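Local coordinates for protein exotoxin type A (Streptococcus pyogenes phage T12, PDB 1FNU) that is a phage-encoded superantigen of the staphylococcal/streptococcal toxin family, probably acting as a toxin that contributes to virulence, at residues A[63-66]-A[67-71]; A[195-198]-A[199-202]; A[135-138]-A[139-142]; A[186-189]-A[190-194]. All blocks are in the same frame, centred on the assembly; numbering follows the deposited sequence.

Contact 1: residues A[63-66]-A[67-71]; sequences KNQE and MATLF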
ATOM      1  N   LYS A  63      -9.308  19.487   7.676  1.00 21.91           N
ATOM      2  CA  LYS A  63     -10.646  19.111   7.989  1.00 22.52           C
ATOM      3  C   LYS A  63     -11.486  18.610   6.872  1.00 22.79           C
ATOM      4  O   LYS A  63     -12.121  17.579   6.977  1.00 22.78           O
ATOM      5  CB  LYS A  63     -11.350  20.282   8.654  1.00 22.77           C
ATOM      6  CG  LYS A  63     -12.755  19.944   9.052  1.00 23.25           C
ATOM      7  CD  LYS A  63     -13.401  21.163   9.707  1.00 23.67           C
ATOM      8  CE  LYS A  63     -14.861  20.942   9.699  1.00 23.86           C
ATOM      9  NZ  LYS A  63     -15.374  21.546  11.008  1.00 24.16           N
ATOM     10  N   ASN A  64     -11.440  19.360   5.800  1.00 23.17           N
ATOM     11  CA  ASN A  64     -12.217  19.126   4.595  1.00 23.58           C
ATOM     12  C   ASN A  64     -11.750  20.005   3.452  1.00 23.85           C
ATOM     13  O   ASN A  64     -10.774  20.735   3.574  1.00 23.72           O
ATOM     14  CB  ASN A  64     -13.694  19.418   4.819  1.00 23.54           C
ATOM     15  CG  ASN A  64     -13.955  20.802   5.418  1.00 23.62           C
ATOM     16  OD1 ASN A  64     -13.277  21.792   5.091  1.00 23.73           O
ATOM     17  ND2 ASN A  64     -14.964  20.885   6.269  1.00 23.63           N
ATOM     18  N   GLN A  65     -12.456  19.868   2.323  1.00 24.36           N
ATOM     19  CA  GLN A  65     -12.154  20.597   1.120  1.00 24.81           C
ATOM     20  C   GLN A  65     -12.102  22.096   1.357  1.00 25.01           C
ATOM     21  O   GLN A  65     -11.185  22.731   0.909  1.00 24.84           O
ATOM     22  CB  GLN A  65     -13.172  20.280   0.029  1.00 25.25           C
ATOM     23  CG  GLN A  65     -13.296  21.381  -1.065  1.00 25.97           C
ATOM     24  CD  GLN A  65     -14.490  21.080  -1.891  1.00 26.45           C
ATOM     25  OE1 GLN A  65     -15.569  20.727  -1.366  1.00 26.61           O
ATOM     26  NE2 GLN A  65     -14.324  21.174  -3.192  1.00 26.77           N
ATOM     27  N   GLU A  66     -13.078  22.640   2.087  1.00 25.29           N
ATOM     28  CA  GLU A  66     -13.066  24.080   2.342  1.00 25.57           C
ATOM     29  C   GLU A  66     -11.801  24.549   3.016  1.00 25.50           C
ATOM     30  O   GLU A  66     -11.297  25.622   2.662  1.00 25.29           O
ATOM     31  CB  GLU A  66     -14.246  24.544   3.169  1.00 25.91           C
ATOM     32  CG  GLU A  66     -15.504  24.716   2.322  1.00 26.73           C
ATOM     33  CD  GLU A  66     -16.218  23.394   1.996  1.00 27.19           C
ATOM     34  OE1 GLU A  66     -15.631  22.257   2.244  1.00 27.16           O
ATOM     35  OE2 GLU A  66     -17.399  23.541   1.494  1.00 27.56           O
ATOM     36  N   MET A  67     -11.308  23.773   4.014  1.00 25.47           N
ATOM     37  CA  MET A  67     -10.074  24.146   4.715  1.00 25.41           C
ATOM     38  C   MET A  67      -8.829  24.099   3.808  1.00 25.45           C
ATOM     39  O   MET A  67      -8.027  25.062   3.817  1.00 25.52           O
ATOM     40  CB  MET A  67      -9.887  23.281   5.985  1.00 25.49           C
ATOM     41  CG  MET A  67      -8.797  23.818   6.956  1.00 25.51           C
ATOM     42  SD  MET A  67      -8.762  22.978   8.605  1.00 25.98           S
ATOM     43  CE  MET A  67     -10.282  23.568   9.489  1.00 25.42           C
ATOM     44  N   ALA A  68      -8.629  23.022   3.023  1.00 25.29           N
ATOM     45  CA  ALA A  68      -7.482  22.973   2.108  1.00 25.14           C
ATOM     46  C   ALA A  68      -7.531  24.196   1.167  1.00 25.25           C
ATOM     47  O   ALA A  68      -6.512  24.854   0.964  1.00 24.91           O
ATOM     48  CB  ALA A  68      -7.458  21.663   1.267  1.00 24.95           C
ATOM     49  N   THR A  69      -8.699  24.468   0.581  1.00 25.44           N
ATOM     50  CA  THR A  69      -8.767  25.649  -0.301  1.00 25.82           C
ATOM     51  C   THR A  69      -8.534  26.969   0.468  1.00 25.91           C
ATOM     52  O   THR A  69      -7.952  27.892  -0.092  1.00 25.88           O
ATOM     53  CB  THR A  69     -10.086  25.597  -1.317  1.00 25.88           C
ATOM     54  OG1 THR A  69     -10.668  26.907  -1.558  1.00 26.22           O
ATOM     55  CG2 THR A  69     -11.122  24.654  -0.835  1.00 25.85           C
ATOM     56  N   LEU A  70      -8.859  27.040   1.767  1.00 26.21           N
ATOM     57  CA  LEU A  70      -8.629  28.312   2.518  1.00 26.49           C
ATOM     58  C   LEU A  70      -7.112  28.619   2.543  1.00 26.64           C
ATOM     59  O   LEU A  70      -6.704  29.771   2.350  1.00 26.53           O
ATOM     60  CB  LEU A  70      -9.117  28.238   3.988  1.00 26.65           C
ATOM     61  CG  LEU A  70      -9.622  29.489   4.771  1.00 26.74           C
ATOM     62  CD1 LEU A  70      -9.222  29.253   6.221  1.00 26.69           C
ATOM     63  CD2 LEU A  70      -9.104  30.884   4.300  1.00 26.79           C
ATOM     64  N   PHE A  71      -6.284  27.576   2.755  1.00 26.75           N
ATOM     65  CA  PHE A  71      -4.835  27.754   2.829  1.00 26.94           C
ATOM     66  C   PHE A  71      -4.086  27.463   1.590  1.00 27.13           C
ATOM     67  O   PHE A  71      -2.890  27.791   1.516  1.00 27.04           O
ATOM     68  CB  PHE A  71      -4.262  26.873   3.926  1.00 27.00           C
ATOM     69  CG  PHE A  71      -4.658  27.321   5.290  1.00 26.99           C
ATOM     70  CD1 PHE A  71      -4.101  28.487   5.825  1.00 26.89           C
ATOM     71  CD2 PHE A  71      -5.609  26.613   6.040  1.00 26.94           C
ATOM     72  CE1 PHE A  71      -4.478  28.910   7.076  1.00 26.86           C
ATOM     73  CE2 PHE A  71      -5.983  27.074   7.317  1.00 26.93           C
ATOM     74  CZ  PHE A  71      -5.412  28.202   7.816  1.00 26.80           C
TER
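The flat carboxamide of N64 meets M67 with its oxygen end: OD1 accepts from M67 N at 3.0 Å, the donor lying close to the line of the C=O bond (169°). This is a side-chain N-cap. With chi1 at 52°, CG of N64 sits between its own N and carbonyl carbon, which folds the short amide back over the first turn, where the N-H groups have no preceding helical carbonyls; asparagine is just long enough for the task. The main chain then takes over, A68 N binding N64 O at 3.2 Å and L70 N binding E66 O at 3.0 Å. M67 has a second role, towards K63. Its chain runs out straight and bends only at chi3 (-72°), bringing CE to 3.6 Å from K63 CB, the two side chains crossing almost at right angles. A flexible thioether suits this cover of the lysine's aliphatic part, and K63 N makes a weak bond to M67 SD, while the charged end of K63 leads away. Q65 N has a weak bond to E189 of a neighbouring subunit. On the inner side of helix 65-72, A68 and F71 pack on L46 of strand 45-48, and F71 also on V103 of strand 96-105.

Contact 2: residues A[195-198]-A[199-202]; sequences SKYL and MIYK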
ATOM      1  N   SER A 195      -1.383   6.753  11.863  1.00 17.66           N
ATOM      2  CA  SER A 195      -2.184   7.521  10.922  1.00 17.96           C
ATOM      3  C   SER A 195      -3.591   7.811  11.485  1.00 18.08           C
ATOM      4  O   SER A 195      -4.101   8.917  11.323  1.00 18.27           O
ATOM      5  CB  SER A 195      -2.328   6.747   9.602  1.00 18.09           C
ATOM      6  OG  SER A 195      -3.143   7.470   8.699  1.00 18.43           O
ATOM      7  N   LYS A 196      -4.225   6.790  12.050  1.00 18.02           N
ATOM      8  CA  LYS A 196      -5.553   6.949  12.617  1.00 18.10           C
ATOM      9  C   LYS A 196      -5.571   7.815  13.918  1.00 17.88           C
ATOM     10  O   LYS A 196      -6.396   8.719  14.049  1.00 17.89           O
ATOM     11  CB  LYS A 196      -6.206   5.580  12.873  1.00 18.35           C
ATOM     12  CG  LYS A 196      -5.814   5.036  14.278  1.00 19.34           C
ATOM     13  CD  LYS A 196      -6.571   3.752  14.941  1.00 19.49           C
ATOM     14  CE  LYS A 196      -8.159   3.849  14.939  1.00 19.83           C
ATOM     15  NZ  LYS A 196      -8.850   5.056  15.712  1.00 20.35           N
ATOM     16  N   TYR A 197      -4.582   7.593  14.788  1.00 17.84           N
ATOM     17  CA  TYR A 197      -4.398   8.269  16.050  1.00 17.74           C
ATOM     18  C   TYR A 197      -4.183   9.764  15.818  1.00 17.94           C
ATOM     19  O   TYR A 197      -4.760  10.601  16.541  1.00 17.91           O
ATOM     20  CB  TYR A 197      -3.129   7.796  16.792  1.00 17.62           C
ATOM     21  CG  TYR A 197      -2.927   8.521  18.115  1.00 17.17           C
ATOM     22  CD1 TYR A 197      -3.824   8.327  19.171  1.00 17.03           C
ATOM     23  CD2 TYR A 197      -1.964   9.541  18.236  1.00 17.11           C
ATOM     24  CE1 TYR A 197      -3.804   9.124  20.282  1.00 16.78           C
ATOM     25  CE2 TYR A 197      -1.938  10.334  19.344  1.00 16.88           C
ATOM     26  CZ  TYR A 197      -2.871  10.129  20.364  1.00 16.97           C
ATOM     27  OH  TYR A 197      -2.851  10.946  21.481  1.00 16.84           O
ATOM     28  N   LEU A 198      -3.379  10.118  14.806  1.00 17.89           N
ATOM     29  CA  LEU A 198      -3.029  11.525  14.612  1.00 17.82           C
ATOM     30  C   LEU A 198      -4.151  12.447  14.077  1.00 18.08           C
ATOM     31  O   LEU A 198      -4.012  13.690  14.019  1.00 17.98           O
ATOM     32  CB  LEU A 198      -1.704  11.593  13.784  1.00 17.69           C
ATOM     33  CG  LEU A 198      -0.428  11.144  14.584  1.00 17.58           C
ATOM     34  CD1 LEU A 198       0.784  11.077  13.684  1.00 17.35           C
ATOM     35  CD2 LEU A 198      -0.139  12.198  15.717  1.00 17.50           C
ATOM     36  N   MET A 199      -5.279  11.822  13.773  1.00 18.34           N
ATOM     37  CA  MET A 199      -6.437  12.510  13.281  1.00 18.81           C
ATOM     38  C   MET A 199      -6.946  13.400  14.411  1.00 19.06           C
ATOM     39  O   MET A 199      -7.786  14.209  14.145  1.00 19.18           O
ATOM     40  CB  MET A 199      -7.493  11.522  12.751  1.00 19.07           C
ATOM     41  CG  MET A 199      -7.062  10.867  11.407  1.00 19.54           C
ATOM     42  SD  MET A 199      -8.199   9.536  10.806  1.00 20.52           S
ATOM     43  CE  MET A 199      -9.533  10.389  10.324  1.00 20.08           C
ATOM     44  N   ILE A 200      -6.432  13.305  15.642  1.00 19.24           N
ATOM     45  CA  ILE A 200      -6.876  14.320  16.626  1.00 19.59           C
ATOM     46  C   ILE A 200      -6.449  15.746  16.185  1.00 19.81           C
ATOM     47  O   ILE A 200      -6.967  16.746  16.700  1.00 19.84           O
ATOM     48  CB  ILE A 200      -6.286  14.046  18.057  1.00 19.54           C
ATOM     49  CG1 ILE A 200      -4.768  13.902  17.930  1.00 19.52           C
ATOM     50  CG2 ILE A 200      -7.065  12.818  18.696  1.00 19.62           C
ATOM     51  CD1 ILE A 200      -3.964  13.986  19.205  1.00 19.30           C
ATOM     52  N   TYR A 201      -5.533  15.852  15.222  1.00 20.02           N
ATOM     53  CA  TYR A 201      -5.057  17.160  14.720  1.00 20.30           C
ATOM     54  C   TYR A 201      -5.633  17.591  13.378  1.00 20.79           C
ATOM     55  O   TYR A 201      -5.295  18.686  12.812  1.00 20.67           O
ATOM     56  CB  TYR A 201      -3.534  17.134  14.519  1.00 19.77           C
ATOM     57  CG  TYR A 201      -2.826  16.791  15.747  1.00 19.56           C
ATOM     58  CD1 TYR A 201      -3.217  17.340  16.969  1.00 19.39           C
ATOM     59  CD2 TYR A 201      -1.714  15.916  15.707  1.00 19.59           C
ATOM     60  CE1 TYR A 201      -2.502  17.038  18.127  1.00 19.27           C
ATOM     61  CE2 TYR A 201      -0.997  15.613  16.836  1.00 19.42           C
ATOM     62  CZ  TYR A 201      -1.375  16.171  18.046  1.00 19.31           C
ATOM     63  OH  TYR A 201      -0.611  15.847  19.141  1.00 19.09           O
ATOM     64  N   LYS A 202      -6.460  16.715  12.833  1.00 21.46           N
ATOM     65  CA  LYS A 202      -7.019  16.997  11.532  1.00 22.13           C
ATOM     66  C   LYS A 202      -7.845  18.294  11.443  1.00 22.66           C
ATOM     67  O   LYS A 202      -7.846  18.945  10.382  1.00 22.71           O
ATOM     68  CB  LYS A 202      -7.905  15.811  11.078  1.00 22.13           C
ATOM     69  CG  LYS A 202      -8.076  15.665   9.573  1.00 22.31           C
ATOM     70  CD  LYS A 202      -8.868  14.376   9.215  1.00 22.35           C
ATOM     71  CE  LYS A 202     -10.285  14.674   8.624  1.00 22.52           C
ATOM     72  NZ  LYS A 202     -10.338  15.065   7.210  1.00 21.99           N
TER
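A chi1 of 53° turns CG1 of I200 to the side from which CD1 reaches Y197, 4.0 Å from OH, while the same CG1 lies 3.8 Å above the centre of the Y201 ring. The isoleucine thus touches both tyrosines, Y197 with CD1 and the Y201 face with CG1. L198 and Y201 both hold CG beside the backbone N, and one methyl branch of the leucine, CD2, comes to 3.7 Å from Y201 CE2. Beneath them the main chain is wound in three-residue steps: Y201 N donates to L198 O at 2.9 Å, and M199 N makes a weak bond to K196 O. M199 lays its flexible chain back over the preceding turn, its CB 3.3 Å from K196 O. Tyrosines suit these buried places because their hydroxyls find polar partners beyond the turn: Y197 OH binds D185 O and R150, and Y201 OH binds D146 and Y25. L198 also packs on L24 of helix 19-26, and both L198 and Y201 touch Y100 of strand 96-105. Here a short alpha-helix, 194-197, tightens into a 3-10 turn at its C-terminal end, lying in the beta-grasp range and packing against a strand of the OB-fold range.

Contact 3: residues A[135-138]-A[139-142]; sequences TNKK and MVTA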
ATOM      1  N   THR A 135       5.856  29.373  22.370  1.00 33.39           N
ATOM      2  CA  THR A 135       5.539  29.451  20.948  1.00 33.19           C
ATOM      3  C   THR A 135       5.854  30.860  20.435  1.00 33.20           C
ATOM      4  O   THR A 135       5.793  31.828  21.197  1.00 33.26           O
ATOM      5  CB  THR A 135       4.062  29.152  20.650  1.00 33.12           C
ATOM      6  OG1 THR A 135       3.839  29.323  19.262  1.00 32.94           O
ATOM      7  CG2 THR A 135       3.098  30.093  21.402  1.00 32.96           C
ATOM      8  N   ASN A 136       6.189  30.955  19.150  1.00 33.11           N
ATOM      9  CA  ASN A 136       6.497  32.213  18.474  1.00 32.98           C
ATOM     10  C   ASN A 136       5.259  32.728  17.738  1.00 32.60           C
ATOM     11  O   ASN A 136       5.305  33.799  17.146  1.00 32.68           O
ATOM     12  CB  ASN A 136       7.619  32.031  17.436  1.00 33.33           C
ATOM     13  CG  ASN A 136       8.926  31.459  18.030  1.00 33.67           C
ATOM     14  OD1 ASN A 136       9.383  31.874  19.089  1.00 33.95           O
ATOM     15  ND2 ASN A 136       9.540  30.522  17.319  1.00 33.94           N
ATOM     16  N   LYS A 137       4.161  31.990  17.794  1.00 31.98           N
ATOM     17  CA  LYS A 137       2.919  32.374  17.121  1.00 31.49           C
ATOM     18  C   LYS A 137       1.795  32.963  17.969  1.00 31.23           C
ATOM     19  O   LYS A 137       1.498  32.504  19.086  1.00 31.23           O
ATOM     20  CB  LYS A 137       2.322  31.163  16.370  1.00 31.33           C
ATOM     21  CG  LYS A 137       3.233  30.530  15.306  1.00 31.14           C
ATOM     22  CD  LYS A 137       2.517  29.311  14.612  1.00 30.81           C
ATOM     23  CE  LYS A 137       3.456  28.564  13.686  1.00 30.49           C
ATOM     24  NZ  LYS A 137       4.483  27.790  14.465  1.00 30.28           N
ATOM     25  N   LYS A 138       1.132  33.971  17.403  1.00 30.86           N
ATOM     26  CA  LYS A 138      -0.001  34.623  18.049  1.00 30.45           C
ATOM     27  C   LYS A 138      -1.156  33.618  18.106  1.00 30.00           C
ATOM     28  O   LYS A 138      -1.796  33.436  19.150  1.00 29.80           O
ATOM     29  CB  LYS A 138      -0.412  35.863  17.249  1.00 30.66           C
ATOM     30  CG  LYS A 138       0.719  36.975  17.210  1.00 30.94           C
ATOM     31  CD  LYS A 138       0.380  38.126  16.211  1.00 31.22           C
ATOM     32  CE  LYS A 138       1.414  39.263  16.098  1.00 31.49           C
ATOM     33  NZ  LYS A 138       0.716  40.295  15.218  1.00 31.81           N
ATOM     34  N   MET A 139      -1.440  33.016  16.950  1.00 29.44           N
ATOM     35  CA  MET A 139      -2.455  31.986  16.850  1.00 28.81           C
ATOM     36  C   MET A 139      -1.660  30.688  16.534  1.00 28.24           C
ATOM     37  O   MET A 139      -1.033  30.521  15.449  1.00 28.22           O
ATOM     38  CB  MET A 139      -3.499  32.286  15.751  1.00 29.26           C
ATOM     39  CG  MET A 139      -4.429  33.486  15.960  1.00 29.69           C
ATOM     40  SD  MET A 139      -5.562  33.628  17.413  1.00 30.66           S
ATOM     41  CE  MET A 139      -6.767  32.274  17.403  1.00 30.09           C
ATOM     42  N   VAL A 140      -1.677  29.780  17.497  1.00 27.31           N
ATOM     43  CA  VAL A 140      -0.907  28.541  17.362  1.00 26.38           C
ATOM     44  C   VAL A 140      -1.815  27.345  17.308  1.00 25.69           C
ATOM     45  O   VAL A 140      -2.880  27.369  17.941  1.00 25.56           O
ATOM     46  CB  VAL A 140      -0.053  28.381  18.580  1.00 26.38           C
ATOM     47  CG1 VAL A 140       0.846  29.531  18.660  1.00 26.47           C
ATOM     48  CG2 VAL A 140      -0.888  28.424  19.794  1.00 26.27           C
ATOM     49  N   THR A 141      -1.450  26.303  16.567  1.00 24.78           N
ATOM     50  CA  THR A 141      -2.347  25.151  16.603  1.00 24.06           C
ATOM     51  C   THR A 141      -2.211  24.449  17.941  1.00 23.53           C
ATOM     52  O   THR A 141      -1.194  24.530  18.565  1.00 23.33           O
ATOM     53  CB  THR A 141      -2.089  24.075  15.485  1.00 23.97           C
ATOM     54  OG1 THR A 141      -0.866  23.398  15.743  1.00 23.85           O
ATOM     55  CG2 THR A 141      -2.043  24.733  14.089  1.00 23.83           C
ATOM     56  N   ALA A 142      -3.296  23.817  18.398  1.00 23.25           N
ATOM     57  CA  ALA A 142      -3.271  23.019  19.638  1.00 22.83           C
ATOM     58  C   ALA A 142      -2.145  21.925  19.399  1.00 22.52           C
ATOM     59  O   ALA A 142      -1.338  21.571  20.298  1.00 22.47           O
ATOM     60  CB  ALA A 142      -4.641  22.349  19.813  1.00 22.85           C
TER
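OG1 of T135, which lies against V140 CG1 at 3.1 Å, is gripped by two polar groups: it accepts from K137 N at 3.1 Å along a nearly straight bond (169°), and it is hydrogen-bonded to the carboxylate of E144. A hydroxyl suits this spot because it can serve as acceptor and donor together. OG1 stands anti to the N of T135 (chi1 177°), beside the carbonyl; this points it at K137 N, two residues on. The apolar half of the contact belongs to V140. Its CG1 enters the bend and is closely surrounded, 3.1 Å from K137 O and 3.2 Å from K137 CB, with T135 CG2 at 3.6 Å; contacts this short leave the methyl pressed and perhaps strained, and a small branched side chain suits so close a bend. From the K137 side chain it is CB that meets V140. Beyond that its chain runs out, bends at chi4 (72°) and forms a salt bridge with E144, so one glutamate holds both T135 and K137. K138 NZ goes instead to the carbonyl of G108. The backbone of V140 pairs with L207 in the two-stranded antiparallel ribbon of 139-141 and 206-208. An ST turn at T135 thus shapes the corner where strand 126-135 ends, and the chain passes directly through strand 139-141 to T141, whose OG1 N-caps helix 142-157 by binding E144 N, in the beta-grasp range.

Contact 4: residues A[186-189]-A[190-194]; sequences FFPE and PEFTQ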
ATOM      1  N   PHE A 186      -4.031  11.104  25.557  1.00 21.61           N
ATOM      2  CA  PHE A 186      -2.631  10.792  25.333  1.00 21.32           C
ATOM      3  C   PHE A 186      -2.434   9.371  24.807  1.00 21.02           C
ATOM      4  O   PHE A 186      -1.379   9.055  24.299  1.00 20.97           O
ATOM      5  CB  PHE A 186      -1.767  10.954  26.588  1.00 21.37           C
ATOM      6  CG  PHE A 186      -1.465  12.403  26.986  1.00 21.59           C
ATOM      7  CD1 PHE A 186      -1.675  13.457  26.111  1.00 21.68           C
ATOM      8  CD2 PHE A 186      -0.843  12.676  28.200  1.00 21.72           C
ATOM      9  CE1 PHE A 186      -1.274  14.761  26.400  1.00 21.61           C
ATOM     10  CE2 PHE A 186      -0.416  14.010  28.526  1.00 21.90           C
ATOM     11  CZ  PHE A 186      -0.642  15.058  27.603  1.00 21.73           C
ATOM     12  N   PHE A 187      -3.453   8.533  24.932  1.00 20.78           N
ATOM     13  CA  PHE A 187      -3.333   7.148  24.527  1.00 20.67           C
ATOM     14  C   PHE A 187      -4.322   6.704  23.459  1.00 20.52           C
ATOM     15  O   PHE A 187      -5.486   7.082  23.469  1.00 20.61           O
ATOM     16  CB  PHE A 187      -3.455   6.235  25.781  1.00 20.52           C
ATOM     17  CG  PHE A 187      -2.397   6.483  26.798  1.00 20.58           C
ATOM     18  CD1 PHE A 187      -1.068   6.186  26.529  1.00 20.59           C
ATOM     19  CD2 PHE A 187      -2.697   7.071  27.995  1.00 20.60           C
ATOM     20  CE1 PHE A 187      -0.011   6.490  27.451  1.00 20.71           C
ATOM     21  CE2 PHE A 187      -1.642   7.389  28.949  1.00 20.70           C
ATOM     22  CZ  PHE A 187      -0.314   7.101  28.664  1.00 20.66           C
ATOM     23  N   PRO A 188      -3.852   5.850  22.514  1.00 20.40           N
ATOM     24  CA  PRO A 188      -4.633   5.305  21.416  1.00 20.22           C
ATOM     25  C   PRO A 188      -5.493   4.120  21.872  1.00 20.20           C
ATOM     26  O   PRO A 188      -5.343   3.648  23.005  1.00 20.04           O
ATOM     27  CB  PRO A 188      -3.530   4.801  20.460  1.00 20.25           C
ATOM     28  CG  PRO A 188      -2.566   4.182  21.416  1.00 20.07           C
ATOM     29  CD  PRO A 188      -2.438   5.411  22.385  1.00 20.29           C
ATOM     30  N   GLU A 189      -6.353   3.614  20.965  1.00 20.21           N
ATOM     31  CA  GLU A 189      -7.099   2.382  21.231  1.00 20.23           C
ATOM     32  C   GLU A 189      -6.005   1.245  21.261  1.00 20.04           C
ATOM     33  O   GLU A 189      -4.846   1.452  20.816  1.00 19.90           O
ATOM     34  CB  GLU A 189      -8.182   2.095  20.177  1.00 20.71           C
ATOM     35  CG  GLU A 189      -7.735   2.105  18.777  1.00 21.35           C
ATOM     36  CD  GLU A 189      -8.818   1.635  17.833  1.00 21.81           C
ATOM     37  OE1 GLU A 189     -10.037   1.661  18.190  1.00 21.79           O
ATOM     38  OE2 GLU A 189      -8.417   1.223  16.722  1.00 22.43           O
ATOM     39  N   PRO A 190      -6.365   0.031  21.759  1.00 19.77           N
ATOM     40  CA  PRO A 190      -5.403  -1.066  21.865  1.00 19.62           C
ATOM     41  C   PRO A 190      -4.600  -1.446  20.630  1.00 19.42           C
ATOM     42  O   PRO A 190      -3.389  -1.519  20.697  1.00 19.51           O
ATOM     43  CB  PRO A 190      -6.272  -2.180  22.476  1.00 19.74           C
ATOM     44  CG  PRO A 190      -7.257  -1.419  23.298  1.00 19.73           C
ATOM     45  CD  PRO A 190      -7.682  -0.442  22.203  1.00 19.78           C
ATOM     46  N   GLU A 191      -5.269  -1.699  19.513  1.00 19.27           N
ATOM     47  CA  GLU A 191      -4.590  -1.992  18.264  1.00 19.07           C
ATOM     48  C   GLU A 191      -4.919  -0.763  17.395  1.00 18.39           C
ATOM     49  O   GLU A 191      -6.099  -0.459  17.061  1.00 18.22           O
ATOM     50  CB  GLU A 191      -5.118  -3.293  17.673  1.00 19.78           C
ATOM     51  CG  GLU A 191      -4.859  -4.441  18.632  1.00 20.95           C
ATOM     52  CD  GLU A 191      -6.183  -5.132  19.030  1.00 22.04           C
ATOM     53  OE1 GLU A 191      -6.801  -5.894  18.151  1.00 22.13           O
ATOM     54  OE2 GLU A 191      -6.640  -4.860  20.220  1.00 22.70           O
ATOM     55  N   PHE A 192      -3.855  -0.059  17.037  1.00 17.76           N
ATOM     56  CA  PHE A 192      -4.014   1.217  16.319  1.00 17.22           C
ATOM     57  C   PHE A 192      -2.954   1.438  15.286  1.00 16.95           C
ATOM     58  O   PHE A 192      -2.032   0.606  15.119  1.00 16.79           O
ATOM     59  CB  PHE A 192      -3.908   2.399  17.343  1.00 17.09           C
ATOM     60  CG  PHE A 192      -2.520   2.582  17.915  1.00 16.93           C
ATOM     61  CD1 PHE A 192      -1.989   1.645  18.809  1.00 16.55           C
ATOM     62  CD2 PHE A 192      -1.652   3.634  17.431  1.00 16.91           C
ATOM     63  CE1 PHE A 192      -0.664   1.692  19.225  1.00 16.62           C
ATOM     64  CE2 PHE A 192      -0.291   3.696  17.836  1.00 16.74           C
ATOM     65  CZ  PHE A 192       0.235   2.703  18.759  1.00 16.78           C
ATOM     66  N   THR A 193      -3.096   2.535  14.544  1.00 16.74           N
ATOM     67  CA  THR A 193      -2.012   2.929  13.650  1.00 16.74           C
ATOM     68  C   THR A 193      -1.806   4.397  13.949  1.00 16.92           C
ATOM     69  O   THR A 193      -2.750   5.149  14.366  1.00 16.74           O
ATOM     70  CB  THR A 193      -2.345   2.824  12.092  1.00 16.81           C
ATOM     71  OG1 THR A 193      -3.481   3.641  11.816  1.00 16.42           O
ATOM     72  CG2 THR A 193      -2.560   1.414  11.668  1.00 16.75           C
ATOM     73  N   GLN A 194      -0.582   4.823  13.712  1.00 17.18           N
ATOM     74  CA  GLN A 194      -0.198   6.222  13.923  1.00 17.36           C
ATOM     75  C   GLN A 194      -1.093   7.193  13.079  1.00 17.50           C
ATOM     76  O   GLN A 194      -1.538   8.291  13.543  1.00 17.56           O
ATOM     77  CB  GLN A 194       1.287   6.369  13.552  1.00 17.22           C
ATOM     78  CG  GLN A 194       2.252   5.807  14.562  1.00 17.35           C
ATOM     79  CD  GLN A 194       3.678   5.720  13.978  1.00 17.32           C
ATOM     80  OE1 GLN A 194       4.715   5.784  14.686  1.00 17.51           O
ATOM     81  NE2 GLN A 194       3.732   5.564  12.661  1.00 17.31           N
TER
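P188 and F192 make the CH-pi part of the contact. P188 turns its CB-CG edge down onto one face of the ring, CG almost over the centre, 3.7 Å from the centroid of F192 and only 12° off the ring normal, and CB 3.5 Å from F192 CG. A chi1 of 69° swings the F192 ring back towards the proline. The pair is well matched: the C-H groups of CB and CG on a rigid pyrrolidine lie against the pi face, and I21 of helix 19-26 packs on both residues. Among polar atoms, P190 O lies in plane at the edge of the same ring, and E189 O stands 3.5 Å from F192 CD1. E189 OE2 comes to 2.9 Å from E191 O, but both are acceptors. Partners for OE2 come from outside: H44 of a neighbouring subunit by a hydrogen bond, S43 N of that subunit by a weak one, and K196 through a long, weak ion pair. Between 186-189 and 190-194 the contact is therefore carbon packing, with no hydrogen bond of its own, whereas E189 works across the subunit interface; the carbonyl beside OE2 would tend to raise the carboxylate's pKa, an effect its basic neighbours probably offset.

How the contacts relate
Contact 2 is the hub of the set. It meets contact 1, whose centre is 16 Å away, through a probable hydrogen bond of 3.1 Å from K202 NZ to K63 O, a link between the beta-grasp and OB-fold ranges. It meets contact 4, centred 10 Å away, directly: Y197 CD1 lies 3.8 Å from P188 CB, and T193 caps the helix by binding K196 N. Contact 3 touches none of the others; its nearest atoms are about 5 Å from contact 2, and it lies across the chain's centre from contact 4. Contacts 1 and 4 are 27 Å apart between centres within one chain, yet both touch a neighbouring subunit, P190 of one copy packing on Q65 of another.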